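PDB 2EZV: type II restriction enzyme SfiI, which cuts double-stranded DNA at the interrupted sequence 5'-GGCCN(5)GGCC-3', working as a tetramer and leaving specific fragments with 5'-phosphate ends. Local coordinates for residues 83-88 with 150-155; 193-198 with 228-233. One frame throughout, in Å; residues are numbered along the deposited sequence.

Interaction 1: residues 83-88 with 150-155; sequences VRWLPS and GVLPAV
Trp85 overlaps Leu152 through the outer end of its indole: CH2, on the six-membered ring, lies 3.8 Å from Leu152 CD2. The methyl approaches the ring obliquely, and the two side chains cross at about a right angle, so they meet over a small patch. The tryptophan leaves its backbone pointing away from 150-155, yet CG, anti to the carbonyl carbon (chi1 -71°), starts a ring long enough to come back to the leucine. Leu152 starts out toward 83-88, with CG anti to its backbone N (chi1 173°). A looser second contact joins Val83 CG1 and Ala154 CB, 4.5 Å apart, where the CA atoms of these two residues are 7.5 Å apart. Both contacts are apolar, and no hydrogen bond crosses between the segments.

That spacing reflects the sheet of this PD-(D/E)XK nuclease: strands 80-86 and 151-167 are not paired with each other, but each pairs with strand 93-104, antiparallel to the first and parallel to the second. Ala154 touches Val96 of that intervening strand and Trp85 lies on its Pro94, while Leu152 also pairs by its backbone with Leu144 of strand 141-145. A broad indole suits a position where a side chain spans the distance between strands that are not neighbours, whereas the small methyl of Ala154 fits a buried site touching strands on both flanks.

The tryptophan ring also meets the ring of Tyr68, their planes about 40° apart, and Ile70 and Leu92 add further apolar contacts. A second subunit packs on both residues of the closer pair, its Gln30 on Trp85 and its Leu265 on Leu152.

Interaction 2: residues 193-198 with 228-233; sequences QRYNPD and EACPWR
Tyr195 reaches across to 228-233 and receives a hydrogen bond from Arg233: NE to OH is 3.1 Å, and the N-H...O angle of 162° makes the bond nearly straight. The hydroxyl lies close to the guanidinium plane, at the edge of that group. The phenol ring itself stands almost perpendicular to the guanidinium, the two planes 82° apart. The first torsion of the tyrosine sets CG beside the backbone N, anti to the carbonyl carbon, and so directs the ring from the last turn of its helix toward 228-233. Tyrosine and arginine approach from opposite directions.

The arginine chain is extended from CG to NE and then turns at its end (chi4 -78°), which swings one guanidinium face toward Trp232; CH2 of that indole lies 3.6 Å above the guanidinium plane, over the centre of the group. Both remaining nitrogens are engaged: NH2 forms salt bridges with Glu17 and Glu14 of helix 10-41, and NH1 bonds to the carbonyl of Ser185. Glu14 also hydrogen-bonds the tyrosine hydroxyl, so one carboxylate joins both sides of the contact, and the two glutamates probably balance the charge of the buried guanidinium.

At CE2 and CD2 the ring edge packs against apolar groups. Cys230 CB lies in the ring plane, 3.8 Å from Tyr195 CE2, and Ala229 CB is 4.0 Å from Tyr195 CD2; these short side chains let the ring come close to the chain. Cys230 CB also reaches the hydroxyl, 3.4 Å from Tyr195 OH. Cys230 SG, anti to its backbone N, sits over the rim of one face of the Trp232 ring, 3.1 Å above its plane.

Tyrosine suits this place because it pairs an apolar edge with a polar tip. The contact joins the end of helix 192-195 with the end of helix 223-229 and the 3-10 turn 231-233 that follows it, in a buried tyrosine-arginine-carboxylate cluster.

How the interactions relate
Both contacts are mainly buried, but they hold different elements and touch nowhere, their nearest atoms being about 11 Å apart. Interaction 1 belongs to the central sheet, bringing together side chains of two strands separated by a third, beside a neighbouring subunit; its chemistry is wholly apolar. Interaction 2 lies among helix ends and a 3-10 turn, with exposed Ala229 at its margin and no other protein chain touching its segments; there a hydrogen bond and carboxylate partners supplement apolar packing. Helix 10-41 links their surroundings, meeting residues of 83-88 through Gln19 and Thr20 and those of interaction 2 through Glu14 and Glu17.

Interaction 1: residues 83-88 with 150-155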
loop_
_atom_site.group_PDB
_atom_site.type_symbol
_atom_site.label_atom_id
_atom_site.label_comp_id
_atom_site.label_asym_id
_atom_site.label_seq_id
_atom_site.Cartn_x
_atom_site.Cartn_y
_atom_site.Cartn_z
ATOM N N VAL D 83 -6.755 0.881 12.902
ATOM C CA VAL D 83 -6.172 1.703 13.962
ATOM C C VAL D 83 -5.143 2.534 13.189
ATOM O O VAL D 83 -4.285 1.970 12.506
ATOM C CB VAL D 83 -5.446 0.840 15.022
ATOM C CG1 VAL D 83 -4.910 1.734 16.151
ATOM C CG2 VAL D 83 -6.399 -0.230 15.566
ATOM N N ARG D 84 -5.223 3.859 13.291
ATOM C CA ARG D 84 -4.337 4.723 12.523
ATOM C C ARG D 84 -4.108 6.074 13.200
ATOM O O ARG D 84 -4.727 6.381 14.207
ATOM C CB ARG D 84 -4.986 4.984 11.163
ATOM C CG ARG D 84 -6.297 5.770 11.328
ATOM C CD ARG D 84 -7.129 5.940 10.074
ATOM N NE ARG D 84 -8.163 6.945 10.324
ATOM C CZ ARG D 84 -9.062 7.367 9.436
ATOM N NH1 ARG D 84 -9.086 6.867 8.210
ATOM N NH2 ARG D 84 -9.913 8.333 9.765
ATOM N N TRP D 85 -3.210 6.874 12.629
ATOM C CA TRP D 85 -2.930 8.217 13.129
ATOM C C TRP D 85 -3.712 9.165 12.225
ATOM O O TRP D 85 -3.644 9.062 10.998
ATOM C CB TRP D 85 -1.444 8.578 13.009
ATOM C CG TRP D 85 -0.520 7.869 13.939
ATOM C CD1 TRP D 85 0.343 6.867 13.626
ATOM C CD2 TRP D 85 -0.290 8.181 15.320
ATOM N NE1 TRP D 85 1.110 6.539 14.721
ATOM C CE2 TRP D 85 0.744 7.331 15.773
ATOM C CE3 TRP D 85 -0.852 9.105 16.216
ATOM C CZ2 TRP D 85 1.232 7.376 17.086
ATOM C CZ3 TRP D 85 -0.363 9.150 17.524
ATOM C CH2 TRP D 85 0.670 8.288 17.943
ATOM N N LEU D 86 -4.455 10.082 12.823
ATOM C CA LEU D 86 -5.212 11.030 12.037
ATOM C C LEU D 86 -4.594 12.416 12.194
ATOM O O LEU D 86 -4.705 13.043 13.246
ATOM C CB LEU D 86 -6.670 11.057 12.501
ATOM C CG LEU D 86 -7.608 12.018 11.756
ATOM C CD1 LEU D 86 -7.722 11.572 10.300
ATOM C CD2 LEU D 86 -8.987 12.040 12.426
ATOM N N PRO D 87 -3.914 12.907 11.152
ATOM C CA PRO D 87 -3.320 14.241 11.285
ATOM C C PRO D 87 -4.391 15.325 11.335
ATOM O O PRO D 87 -5.400 15.241 10.638
ATOM C CB PRO D 87 -2.428 14.352 10.049
ATOM C CG PRO D 87 -3.087 13.469 9.058
ATOM C CD PRO D 87 -3.537 12.276 9.875
ATOM N N SER D 88 -4.180 16.330 12.175
ATOM C CA SER D 88 -5.133 17.426 12.289
ATOM C C SER D 88 -4.488 18.573 13.047
ATOM O O SER D 88 -3.431 18.420 13.632
ATOM C CB SER D 88 -6.394 16.978 13.035
ATOM O OG SER D 88 -6.183 16.987 14.431
ATOM N N GLY D 150 3.584 4.753 28.979
ATOM C CA GLY D 150 2.490 3.855 29.253
ATOM C C GLY D 150 1.556 3.779 28.068
ATOM O O GLY D 150 1.988 3.801 26.916
ATOM N N VAL D 151 0.265 3.704 28.352
ATOM C CA VAL D 151 -0.726 3.593 27.303
ATOM C C VAL D 151 -1.168 4.929 26.725
ATOM O O VAL D 151 -1.129 5.961 27.392
ATOM C CB VAL D 151 -1.955 2.821 27.817
ATOM C CG1 VAL D 151 -1.551 1.408 28.159
ATOM C CG2 VAL D 151 -2.536 3.513 29.049
ATOM N N LEU D 152 -1.581 4.883 25.463
ATOM C CA LEU D 152 -2.062 6.046 24.728
ATOM C C LEU D 152 -3.396 5.647 24.109
ATOM O O LEU D 152 -3.452 4.753 23.279
ATOM C CB LEU D 152 -1.072 6.405 23.622
ATOM C CG LEU D 152 -1.495 7.506 22.652
ATOM C CD1 LEU D 152 -1.589 8.829 23.395
ATOM C CD2 LEU D 152 -0.484 7.603 21.522
ATOM N N PRO D 153 -4.487 6.309 24.498
ATOM C CA PRO D 153 -5.799 5.965 23.943
ATOM C C PRO D 153 -6.018 6.353 22.480
ATOM O O PRO D 153 -5.767 7.494 22.086
ATOM C CB PRO D 153 -6.762 6.688 24.878
ATOM C CG PRO D 153 -5.990 7.935 25.222
ATOM C CD PRO D 153 -4.589 7.420 25.464
ATOM N N ALA D 154 -6.481 5.394 21.681
ATOM C CA ALA D 154 -6.768 5.648 20.273
ATOM C C ALA D 154 -8.276 5.846 20.178
ATOM O O ALA D 154 -9.055 4.900 20.349
ATOM C CB ALA D 154 -6.329 4.465 19.410
ATOM N N VAL D 155 -8.684 7.080 19.916
ATOM C CA VAL D 155 -10.096 7.410 19.825
ATOM C C VAL D 155 -10.893 6.588 18.833
ATOM O O VAL D 155 -10.445 6.304 17.721
ATOM C CB VAL D 155 -10.317 8.869 19.431
ATOM C CG1 VAL D 155 -11.530 9.418 20.182
ATOM C CG2 VAL D 155 -9.061 9.670 19.693
#

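Interaction 2: residues 193-198 with 228-233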
loop_
_atom_site.group_PDB
_atom_site.type_symbol
_atom_site.label_atom_id
_atom_site.label_comp_id
_atom_site.label_asym_id
_atom_site.label_seq_id
_atom_site.Cartn_x
_atom_site.Cartn_y
_atom_site.Cartn_z
ATOM N N GLN D 193 -24.094 14.356 26.524
ATOM C CA GLN D 193 -24.822 15.516 27.028
ATOM C C GLN D 193 -25.348 16.405 25.894
ATOM O O GLN D 193 -26.432 16.988 26.004
ATOM C CB GLN D 193 -23.928 16.327 27.966
ATOM N N ARG D 194 -24.583 16.498 24.806
ATOM C CA ARG D 194 -24.972 17.314 23.660
ATOM C C ARG D 194 -26.032 16.693 22.748
ATOM O O ARG D 194 -26.900 17.400 22.246
ATOM C CB ARG D 194 -23.748 17.655 22.797
ATOM C CG ARG D 194 -22.800 18.679 23.386
ATOM C CD ARG D 194 -21.769 19.114 22.346
ATOM N NE ARG D 194 -20.884 20.152 22.860
ATOM C CZ ARG D 194 -19.898 20.710 22.168
ATOM N NH1 ARG D 194 -19.660 20.332 20.920
ATOM N NH2 ARG D 194 -19.151 21.649 22.726
ATOM N N TYR D 195 -25.962 15.383 22.528
ATOM C CA TYR D 195 -26.909 14.716 21.632
ATOM C C TYR D 195 -27.997 13.823 22.257
ATOM O O TYR D 195 -28.953 13.456 21.575
ATOM C CB TYR D 195 -26.138 13.901 20.578
ATOM C CG TYR D 195 -25.339 14.741 19.601
ATOM C CD1 TYR D 195 -24.033 15.151 19.891
ATOM C CD2 TYR D 195 -25.906 15.161 18.403
ATOM C CE1 TYR D 195 -23.317 15.962 19.005
ATOM C CE2 TYR D 195 -25.206 15.971 17.518
ATOM C CZ TYR D 195 -23.916 16.369 17.823
ATOM O OH TYR D 195 -23.259 17.193 16.940
ATOM N N ASN D 196 -27.855 13.456 23.529
ATOM C CA ASN D 196 -28.862 12.621 24.191
ATOM C C ASN D 196 -28.891 12.845 25.703
ATOM O O ASN D 196 -28.591 11.935 26.485
ATOM C CB ASN D 196 -28.613 11.136 23.889
ATOM N N PRO D 197 -29.252 14.065 26.135
ATOM C CA PRO D 197 -29.316 14.397 27.559
ATOM C C PRO D 197 -30.546 13.796 28.240
ATOM O O PRO D 197 -30.470 13.337 29.381
ATOM C CB PRO D 197 -29.336 15.920 27.548
ATOM C CG PRO D 197 -30.129 16.217 26.319
ATOM C CD PRO D 197 -29.566 15.245 25.305
ATOM N N ASP D 198 -31.672 13.793 27.531
ATOM C CA ASP D 198 -32.914 13.249 28.069
ATOM C C ASP D 198 -33.663 12.457 26.989
ATOM O O ASP D 198 -33.531 12.745 25.798
ATOM C CB ASP D 198 -33.785 14.388 28.608
ATOM C CG ASP D 198 -34.261 15.325 27.517
ATOM O OD1 ASP D 198 -35.277 15.007 26.864
ATOM O OD2 ASP D 198 -33.613 16.373 27.306
ATOM N N GLU D 228 -31.139 17.162 12.040
ATOM C CA GLU D 228 -31.623 18.334 12.760
ATOM C C GLU D 228 -30.672 18.660 13.909
ATOM O O GLU D 228 -30.328 19.822 14.137
ATOM C CB GLU D 228 -33.027 18.086 13.291
ATOM N N ALA D 229 -30.242 17.629 14.628
ATOM C CA ALA D 229 -29.331 17.828 15.741
ATOM C C ALA D 229 -27.998 18.369 15.230
ATOM O O ALA D 229 -27.361 19.186 15.887
ATOM C CB ALA D 229 -29.120 16.520 16.479
ATOM N N CYS D 230 -27.590 17.918 14.048
ATOM C CA CYS D 230 -26.331 18.347 13.448
ATOM C C CYS D 230 -26.320 17.940 11.975
ATOM O O CYS D 230 -26.052 16.789 11.636
ATOM C CB CYS D 230 -25.156 17.696 14.182
ATOM S SG CYS D 230 -23.518 18.257 13.660
ATOM N N PRO D 231 -26.608 18.894 11.078
ATOM C CA PRO D 231 -26.651 18.673 9.631
ATOM C C PRO D 231 -25.535 17.845 8.996
ATOM O O PRO D 231 -25.818 16.927 8.224
ATOM C CB PRO D 231 -26.701 20.094 9.071
ATOM C CG PRO D 231 -27.485 20.824 10.108
ATOM C CD PRO D 231 -26.873 20.310 11.396
ATOM N N TRP D 232 -24.274 18.156 9.305
ATOM C CA TRP D 232 -23.176 17.425 8.680
ATOM C C TRP D 232 -23.041 15.971 9.081
ATOM O O TRP D 232 -22.369 15.207 8.401
ATOM C CB TRP D 232 -21.831 18.137 8.883
ATOM C CG TRP D 232 -21.358 18.254 10.300
ATOM C CD1 TRP D 232 -21.458 19.347 11.102
ATOM C CD2 TRP D 232 -20.672 17.253 11.068
ATOM N NE1 TRP D 232 -20.875 19.097 12.322
ATOM C CE2 TRP D 232 -20.385 17.820 12.328
ATOM C CE3 TRP D 232 -20.274 15.936 10.814
ATOM C CZ2 TRP D 232 -19.715 17.112 13.336
ATOM C CZ3 TRP D 232 -19.608 15.230 11.818
ATOM C CH2 TRP D 232 -19.337 15.822 13.063
ATOM N N ARG D 233 -23.674 15.578 10.176
ATOM C CA ARG D 233 -23.589 14.191 10.610
ATOM C C ARG D 233 -24.407 13.246 9.736
ATOM O O ARG D 233 -24.402 12.041 9.950
ATOM C CB ARG D 233 -24.016 14.058 12.069
ATOM C CG ARG D 233 -22.943 14.521 13.036
ATOM C CD ARG D 233 -23.323 14.263 14.483
ATOM N NE ARG D 233 -22.267 14.708 15.383
ATOM C CZ ARG D 233 -21.145 14.035 15.627
ATOM N NH1 ARG D 233 -20.924 12.871 15.042
ATOM N NH2 ARG D 233 -20.236 14.540 16.450
#